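Side-chain contact in Beta/gamma crystallin domain-containing protein 1 (Homo sapiens, PDB 3CW3), which may suppress malignant melanoma, perhaps through the cytoskeleton, and is represented here by one beta/gamma-crystallin domain: residues Asp73-Glu76 against Glu80-Ser83. Residues are numbered along the deposited sequence; the frame is centred on the assembly and turned at random.
Sequences DILE and EAES
L75 and A81 face each other across a bend in an irregular loop, their CA atoms 5.9 Å apart, and no direct hydrogen bond joins 73-76 to 80-83. The apolar part of the contact is small: both CB atoms point across the gap, and L75 CB meets A81 CB at 3.5 Å. One branch of the leucine adds to this. With CG beside the backbone N and anti to the carbonyl carbon (chi1 -52°), CD1 of L75 reaches alongside the alanine methyl, 3.8 Å from A81 CB, so A81 touches both the root and one branch tip of the leucine. A water accepts the backbone N-H of A81, with A81 N 2.9 Å from the water oxygen, and donates a weak bond to the carboxylate of E76, whose OE1 is 3.2 Å from it. This water supplies the polar link between the segments. E76 and E80 both start away from the opposite segment, but their side chains curl back toward it; E80 leaves with CG anti to its own nitrogen (chi1 -173°) and bends at the next bond. The carboxylates come near without touching, E76 OE1 and E80 OE1 being 4.4 Å apart, a proximity of like charges that water at this exposed site would probably screen. The other oxygen of E76, OE2, accepts the backbone N-H of E72, which helps to hold the carboxylate. The contact lies within the long surface excursion between strands 61-66 and 91-95 of the second Greek key motif; strand 61-66 lies in the sheet of the first motif, with strands 16-18, 2-6 and 33-40, while the other three strands of the second motif form the second sheet, the strand exchange characteristic of the beta/gamma-crystallin fold.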
loop_
_atom_site.group_PDB
_atom_site.type_symbol
_atom_site.label_atom_id
_atom_site.label_comp_id
_atom_site.label_asym_id
_atom_site.label_seq_id
_atom_site.Cartn_x
_atom_site.Cartn_y
_atom_site.Cartn_z
ATOM N N ASP A 73 7.775 -16.321 8.525
ATOM C CA ASP A 73 9.132 -16.865 8.609
ATOM C C ASP A 73 9.695 -17.666 7.434
ATOM O O ASP A 73 10.770 -17.349 6.918
ATOM C CB ASP A 73 9.262 -17.720 9.874
ATOM C CG ASP A 73 9.130 -16.912 11.153
ATOM O OD1 ASP A 73 9.012 -17.537 12.228
ATOM O OD2 ASP A 73 9.156 -15.666 11.095
ATOM N N ILE A 74 8.984 -18.710 7.024
ATOM C CA ILE A 74 9.454 -19.572 5.943
ATOM C C ILE A 74 9.771 -18.904 4.605
ATOM O O ILE A 74 10.582 -19.420 3.834
ATOM C CB ILE A 74 8.454 -20.742 5.691
ATOM C CG1 ILE A 74 8.573 -21.770 6.816
ATOM C CG2 ILE A 74 8.746 -21.421 4.357
ATOM C CD1 ILE A 74 7.825 -23.071 6.550
ATOM N N LEU A 75 9.169 -17.754 4.333
ATOM C CA LEU A 75 9.395 -17.105 3.044
ATOM C C LEU A 75 10.000 -15.713 3.092
ATOM O O LEU A 75 10.120 -15.069 2.055
ATOM C CB LEU A 75 8.072 -17.023 2.280
ATOM C CG LEU A 75 7.299 -18.333 2.136
ATOM C CD1 LEU A 75 5.885 -18.049 1.644
ATOM C CD2 LEU A 75 8.041 -19.254 1.184
ATOM N N GLU A 76 10.396 -15.256 4.275
ATOM C CA GLU A 76 10.927 -13.904 4.430
ATOM C C GLU A 76 12.287 -13.532 3.827
ATOM O O GLU A 76 12.470 -12.392 3.391
ATOM C CB GLU A 76 10.920 -13.523 5.913
ATOM C CG GLU A 76 9.531 -13.409 6.543
ATOM C CD GLU A 76 8.650 -12.369 5.865
ATOM O OE1 GLU A 76 9.193 -11.386 5.313
ATOM O OE2 GLU A 76 7.409 -12.527 5.898
ATOM N N GLU A 80 10.136 -10.284 -0.906
ATOM C CA GLU A 80 8.794 -10.312 -0.341
ATOM C C GLU A 80 8.052 -11.454 -1.036
ATOM O O GLU A 80 8.046 -11.537 -2.265
ATOM C CB GLU A 80 8.084 -8.981 -0.609
ATOM C CG GLU A 80 6.736 -8.809 0.083
ATOM C CD GLU A 80 6.835 -8.843 1.604
ATOM O OE1 GLU A 80 7.926 -8.566 2.147
ATOM O OE2 GLU A 80 5.813 -9.136 2.258
ATOM N N ALA A 81 7.439 -12.335 -0.250
ATOM C CA ALA A 81 6.715 -13.473 -0.804
ATOM C C ALA A 81 5.350 -13.072 -1.339
ATOM O O ALA A 81 4.456 -12.709 -0.578
ATOM C CB ALA A 81 6.555 -14.563 0.254
ATOM N N GLU A 82 5.192 -13.153 -2.653
ATOM C CA GLU A 82 3.929 -12.800 -3.282
ATOM C C GLU A 82 2.816 -13.774 -2.904
ATOM O O GLU A 82 3.069 -14.877 -2.413
ATOM C CB GLU A 82 4.110 -12.744 -4.804
ATOM C CG GLU A 82 4.882 -11.507 -5.253
ATOM C CD GLU A 82 5.303 -11.548 -6.712
ATOM O OE1 GLU A 82 4.570 -12.138 -7.536
ATOM O OE2 GLU A 82 6.364 -10.971 -7.036
ATOM N N SER A 83 1.580 -13.343 -3.124
ATOM C CA SER A 83 0.406 -14.143 -2.818
ATOM C C SER A 83 -0.605 -13.985 -3.948
ATOM O O SER A 83 -0.550 -13.014 -4.697
ATOM C CB SER A 83 -0.219 -13.664 -1.508
ATOM O OG SER A 83 -1.525 -14.180 -1.346
HETATM O O HOH W 1 7.549 -11.842 2.626
#